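Local coordinates for protein NADP-dependent alcohol dehydrogenase 6 (Saccharomyces cerevisiae, PDB 1PIW) that reduces a broad range of aromatic and aliphatic aldehydes to alcohols with NADPH, as a zinc-containing medium-chain dehydrogenase that works as a homodimer, at residues Q13-W18 and M60-V65; T243-V248 and A265-G270. All coordinates share one frame; numbering follows the deposited sequence.

Contact 1 of 2, residues Q13-W18 and M60-V65; sequences QSHEDW and MKMPLV
The imidazole of H15 carries this contact, gripped by M60 at its edge and by M62 over one face. M60 N donates to H15 NE2 at 2.7 Å with an N-H...N angle of 162°, and the donor lies in the ring plane. H15 ND1 is bonded in turn to the carbonyl oxygen of A53. With both ring nitrogens engaged, the rotation of the imidazole is fixed, and NE2, as an acceptor, would leave the ring proton on ND1 if the histidine is neutral. The M62 methyl lies over that face in a CH-pi contact, CE standing 3.5 Å from the H15 centroid almost on the ring normal. Bends at chi2 (63°) and chi3 (99°) fold the methionine back so that its methyl also reaches the backbone of S14 and H15, while CG rests against the carbonyl oxygen of Q13. Packing is looser toward the solvent, where the Q13 side chain only loosely approaches the exposed ring of P63, which follows a cis peptide bond. The S14 side chain starts away from 60-65, and its OG accepts from E16 N and D17 N, an ST turn and ST motif that shape the loop. This loop joins strands 7-12 and 22-26; L64 pairs with I12 of strand 7-12, and M60 and L64 lean on C52 of helix 47-53.

Contact 2 of 2, residues T243-V248 and A265-G270; sequences TFDLIV and AMKVGG
F244 and M266 face each other as a parallel bridge pair with side chains on the same face of the sheet. Chi1 and chi2 (-58° and -54°) bring the methionine sulfur across the aliphatic part of the other strand, M266 SD being 3.6 Å from F244 CB and 3.4 Å from I247 CD1, and chi3 directs CE toward the carbonyl oxygens of F244 and D245. The phenyl ring stands beside A265, whose CB meets its edge in the ring plane, with F244 CD2 and A265 CB 3.4 Å apart; T243 CG2 covers one face of the same ring, offset toward the rim. Y207 meets it edge-to-face. On the backbone, A265 O takes two donors: F244 N at 2.6 Å approaches nearly along the C=O axis, whereas T243 N comes from above the carbonyl plane. K267 N then bonds to F244 O at 2.8 Å. Beyond the bridge, the lysine runs past the T243 carbonyl, bends at chi3 (60°) and crosses obliquely to D245, where K267 NZ reaches the syn lone pair of D245 OD1 at 2.7 Å. A type II turn from K267 to G270 leads into strand 270-274, the neighbour of 244-249 in the parallel Rossmann sheet. The second carboxylate oxygen accepts from K182 N, so D245 links K267 with the start of strand 182-186, and both the lysine and this amide would be expected to favour its ionised form.

Contact 1 is a surface contact and contact 2 a largely buried one; they lie on opposite sides of the chain's centre, about 41 Å apart between their centres, and share no helix or strand. The 13-18 loop meets 60-65 where it runs into the edge strand of a small antiparallel sheet, whereas 243-248 enters strand 244-249 of the Rossmann sheet and 265-270 is a short bridge strand and turn leading into strand 270-274. Their chemistry follows suit: a single side-chain-to-backbone hydrogen bond and a methionine on an imidazole hold irregular chain in contact 1, while a short parallel bridge with a carbonyl shared by two amides, apolar side chains and a marginal salt bridge serve contact 2.

Contact 1 of 2, residues Q13-W18 and M60-V65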
loop_
_atom_site.group_PDB
_atom_site.type_symbol
_atom_site.label_atom_id
_atom_site.label_comp_id
_atom_site.label_asym_id
_atom_site.label_seq_id
_atom_site.Cartn_x
_atom_site.Cartn_y
_atom_site.Cartn_z
ATOM N N GLN A 13 7.426 27.007 -27.278
ATOM C CA GLN A 13 6.487 27.665 -28.196
ATOM C C GLN A 13 5.402 26.760 -28.782
ATOM O O GLN A 13 4.395 27.258 -29.276
ATOM C CB GLN A 13 7.255 28.327 -29.333
ATOM C CG GLN A 13 8.375 29.211 -28.855
ATOM C CD GLN A 13 7.880 30.386 -28.051
ATOM O OE1 GLN A 13 8.616 30.952 -27.246
ATOM N NE2 GLN A 13 6.631 30.769 -28.269
ATOM N N SER A 14 5.613 25.443 -28.735
ATOM C CA SER A 14 4.639 24.479 -29.243
ATOM C C SER A 14 5.052 23.074 -28.846
ATOM O O SER A 14 6.233 22.758 -28.855
ATOM C CB SER A 14 4.562 24.545 -30.762
ATOM O OG SER A 14 5.197 23.413 -31.347
ATOM N N HIS A 15 4.087 22.221 -28.523
ATOM C CA HIS A 15 4.406 20.850 -28.129
ATOM C C HIS A 15 5.084 20.005 -29.202
ATOM O O HIS A 15 5.313 18.818 -28.982
ATOM C CB HIS A 15 3.159 20.093 -27.679
ATOM C CG HIS A 15 2.554 20.614 -26.417
ATOM N ND1 HIS A 15 3.306 20.929 -25.308
ATOM C CD2 HIS A 15 1.265 20.850 -26.077
ATOM C CE1 HIS A 15 2.506 21.338 -24.339
ATOM N NE2 HIS A 15 1.262 21.298 -24.780
ATOM N N GLU A 16 5.388 20.576 -30.363
ATOM C CA GLU A 16 6.039 19.780 -31.402
ATOM C C GLU A 16 7.469 20.250 -31.543
ATOM O O GLU A 16 8.388 19.453 -31.790
ATOM C CB GLU A 16 5.319 19.904 -32.744
ATOM C CG GLU A 16 3.895 19.392 -32.729
ATOM C CD GLU A 16 2.949 20.326 -31.988
ATOM O OE1 GLU A 16 2.822 21.497 -32.413
ATOM O OE2 GLU A 16 2.332 19.898 -30.985
ATOM N N ASP A 17 7.647 21.552 -31.371
ATOM C CA ASP A 17 8.961 22.158 -31.451
ATOM C C ASP A 17 9.447 22.283 -30.003
ATOM O O ASP A 17 10.205 23.200 -29.671
ATOM C CB ASP A 17 8.817 23.539 -32.077
ATOM C CG ASP A 17 10.107 24.067 -32.634
ATOM O OD1 ASP A 17 10.246 25.312 -32.732
ATOM O OD2 ASP A 17 10.970 23.237 -32.988
ATOM N N TRP A 18 9.010 21.358 -29.141
ATOM C CA TRP A 18 9.357 21.416 -27.726
ATOM C C TRP A 18 10.836 21.454 -27.427
ATOM O O TRP A 18 11.244 21.989 -26.397
ATOM C CB TRP A 18 8.716 20.268 -26.942
ATOM C CG TRP A 18 9.352 18.921 -27.137
ATOM C CD1 TRP A 18 9.062 18.014 -28.109
ATOM C CD2 TRP A 18 10.366 18.315 -26.316
ATOM N NE1 TRP A 18 9.827 16.881 -27.946
ATOM C CE2 TRP A 18 10.635 17.041 -26.855
ATOM C CE3 TRP A 18 11.071 18.725 -25.181
ATOM C CZ2 TRP A 18 11.573 16.179 -26.301
ATOM C CZ3 TRP A 18 12.004 17.860 -24.630
ATOM C CH2 TRP A 18 12.245 16.604 -25.192
ATOM N N MET A 60 -0.843 21.925 -23.246
ATOM C CA MET A 60 -0.575 23.053 -22.358
ATOM C C MET A 60 -0.601 24.386 -23.097
ATOM O O MET A 60 -0.062 24.503 -24.188
ATOM C CB MET A 60 0.805 22.899 -21.729
ATOM C CG MET A 60 1.027 21.604 -21.008
ATOM S SD MET A 60 -0.053 21.546 -19.611
ATOM C CE MET A 60 -0.725 19.854 -19.720
ATOM N N LYS A 61 -1.200 25.399 -22.487
ATOM C CA LYS A 61 -1.262 26.718 -23.093
ATOM C C LYS A 61 0.155 27.232 -23.334
ATOM O O LYS A 61 1.010 27.124 -22.459
ATOM C CB LYS A 61 -2.014 27.664 -22.156
ATOM C CG LYS A 61 -1.943 29.138 -22.520
ATOM C CD LYS A 61 -2.774 29.953 -21.540
ATOM C CE LYS A 61 -2.632 31.454 -21.775
ATOM N NZ LYS A 61 -3.473 32.226 -20.811
ATOM N N MET A 62 0.405 27.786 -24.519
ATOM C CA MET A 62 1.727 28.320 -24.867
ATOM C C MET A 62 1.675 29.843 -24.906
ATOM O O MET A 62 0.620 30.424 -25.104
ATOM C CB MET A 62 2.166 27.797 -26.233
ATOM C CG MET A 62 3.440 26.985 -26.221
ATOM S SD MET A 62 3.272 25.491 -25.271
ATOM C CE MET A 62 2.984 24.285 -26.478
ATOM N N PRO A 63 2.808 30.516 -24.685
ATOM C CA PRO A 63 4.139 29.977 -24.398
ATOM C C PRO A 63 4.157 29.332 -23.012
ATOM O O PRO A 63 3.195 29.428 -22.247
ATOM C CB PRO A 63 5.045 31.217 -24.441
ATOM C CG PRO A 63 4.259 32.225 -25.228
ATOM C CD PRO A 63 2.850 31.983 -24.768
ATOM N N LEU A 64 5.267 28.695 -22.681
ATOM C CA LEU A 64 5.370 28.060 -21.395
ATOM C C LEU A 64 6.784 27.999 -20.866
ATOM O O LEU A 64 7.673 27.434 -21.494
ATOM C CB LEU A 64 4.808 26.646 -21.470
ATOM C CG LEU A 64 4.970 25.835 -20.183
ATOM C CD1 LEU A 64 4.320 26.567 -19.022
ATOM C CD2 LEU A 64 4.356 24.459 -20.368
ATOM N N VAL A 65 7.001 28.601 -19.712
ATOM C CA VAL A 65 8.309 28.522 -19.110
ATOM C C VAL A 65 8.259 27.328 -18.144
ATOM O O VAL A 65 7.363 27.210 -17.318
ATOM C CB VAL A 65 8.654 29.804 -18.369
ATOM C CG1 VAL A 65 9.985 29.638 -17.636
ATOM C CG2 VAL A 65 8.711 30.951 -19.359
#

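Contact 2 of 2, residues T243-V248 and A265-G270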
loop_
_atom_site.group_PDB
_atom_site.type_symbol
_atom_site.label_atom_id
_atom_site.label_comp_id
_atom_site.label_asym_id
_atom_site.label_seq_id
_atom_site.Cartn_x
_atom_site.Cartn_y
_atom_site.Cartn_z
ATOM N N THR A 243 13.251 -9.535 0.819
ATOM C CA THR A 243 14.421 -8.766 1.240
ATOM C C THR A 243 14.197 -7.269 1.510
ATOM O O THR A 243 14.796 -6.702 2.427
ATOM C CB THR A 243 15.548 -8.880 0.198
ATOM O OG1 THR A 243 16.653 -8.057 0.595
ATOM C CG2 THR A 243 15.060 -8.412 -1.152
ATOM N N PHE A 244 13.330 -6.645 0.716
ATOM C CA PHE A 244 13.063 -5.208 0.816
ATOM C C PHE A 244 11.968 -4.721 1.744
ATOM O O PHE A 244 10.863 -5.260 1.761
ATOM C CB PHE A 244 12.769 -4.643 -0.575
ATOM C CG PHE A 244 13.915 -4.756 -1.522
ATOM C CD1 PHE A 244 15.066 -4.003 -1.327
ATOM C CD2 PHE A 244 13.861 -5.641 -2.587
ATOM C CE1 PHE A 244 16.142 -4.130 -2.173
ATOM C CE2 PHE A 244 14.933 -5.774 -3.442
ATOM C CZ PHE A 244 16.080 -5.015 -3.234
ATOM N N ASP A 245 12.285 -3.674 2.495
ATOM C CA ASP A 245 11.319 -3.063 3.393
ATOM C C ASP A 245 10.504 -2.069 2.583
ATOM O O ASP A 245 9.277 -2.012 2.684
ATOM C CB ASP A 245 12.013 -2.286 4.506
ATOM C CG ASP A 245 12.517 -3.171 5.597
ATOM O OD1 ASP A 245 11.796 -4.135 5.926
ATOM O OD2 ASP A 245 13.613 -2.894 6.132
ATOM N N LEU A 246 11.209 -1.290 1.770
ATOM C CA LEU A 246 10.594 -0.258 0.956
ATOM C C LEU A 246 11.267 -0.153 -0.407
ATOM O O LEU A 246 12.485 -0.266 -0.512
ATOM C CB LEU A 246 10.726 1.071 1.686
ATOM C CG LEU A 246 10.547 2.330 0.858
ATOM C CD1 LEU A 246 9.076 2.547 0.632
ATOM C CD2 LEU A 246 11.159 3.512 1.575
ATOM N N ILE A 247 10.469 0.055 -1.448
ATOM C CA ILE A 247 10.992 0.220 -2.797
ATOM C C ILE A 247 10.318 1.449 -3.389
ATOM O O ILE A 247 9.095 1.580 -3.330
ATOM C CB ILE A 247 10.677 -0.988 -3.700
ATOM C CG1 ILE A 247 11.607 -2.143 -3.377
ATOM C CG2 ILE A 247 10.841 -0.614 -5.159
ATOM C CD1 ILE A 247 11.420 -3.327 -4.299
ATOM N N VAL A 248 11.115 2.353 -3.948
ATOM C CA VAL A 248 10.578 3.564 -4.551
ATOM C C VAL A 248 10.800 3.478 -6.051
ATOM O O VAL A 248 11.927 3.297 -6.502
ATOM C CB VAL A 248 11.284 4.832 -4.007
ATOM C CG1 VAL A 248 10.757 6.061 -4.687
ATOM C CG2 VAL A 248 11.059 4.954 -2.528
ATOM N N ALA A 265 10.149 -9.637 -3.722
ATOM C CA ALA A 265 11.341 -9.168 -3.026
ATOM C C ALA A 265 10.988 -8.350 -1.803
ATOM O O ALA A 265 11.881 -7.900 -1.074
ATOM C CB ALA A 265 12.191 -8.335 -3.948
ATOM N N MET A 266 9.687 -8.157 -1.582
ATOM C CA MET A 266 9.203 -7.365 -0.452
ATOM C C MET A 266 8.963 -8.187 0.807
ATOM O O MET A 266 8.312 -9.237 0.774
ATOM C CB MET A 266 7.910 -6.635 -0.834
ATOM C CG MET A 266 8.039 -5.724 -2.036
ATOM S SD MET A 266 9.397 -4.558 -1.824
ATOM C CE MET A 266 8.767 -3.522 -0.511
ATOM N N LYS A 267 9.494 -7.699 1.921
ATOM C CA LYS A 267 9.323 -8.374 3.196
ATOM C C LYS A 267 7.850 -8.328 3.554
ATOM O O LYS A 267 7.080 -7.583 2.957
ATOM C CB LYS A 267 10.145 -7.674 4.285
ATOM C CG LYS A 267 11.652 -7.868 4.158
ATOM C CD LYS A 267 12.421 -6.908 5.051
ATOM C CE LYS A 267 12.077 -7.104 6.520
ATOM N NZ LYS A 267 12.807 -6.159 7.431
ATOM N N VAL A 268 7.442 -9.136 4.519
ATOM C CA VAL A 268 6.048 -9.106 4.913
ATOM C C VAL A 268 5.839 -7.745 5.551
ATOM O O VAL A 268 6.496 -7.405 6.534
ATOM C CB VAL A 268 5.713 -10.213 5.926
ATOM C CG1 VAL A 268 4.240 -10.160 6.286
ATOM C CG2 VAL A 268 6.050 -11.569 5.336
ATOM N N GLY A 269 4.942 -6.964 4.964
ATOM C CA GLY A 269 4.664 -5.643 5.482
ATOM C C GLY A 269 5.427 -4.612 4.690
ATOM O O GLY A 269 5.339 -3.413 4.957
ATOM N N GLY A 270 6.184 -5.087 3.710
ATOM C CA GLY A 270 6.967 -4.188 2.877
ATOM C C GLY A 270 6.072 -3.258 2.089
ATOM O O GLY A 270 4.877 -3.529 1.921
#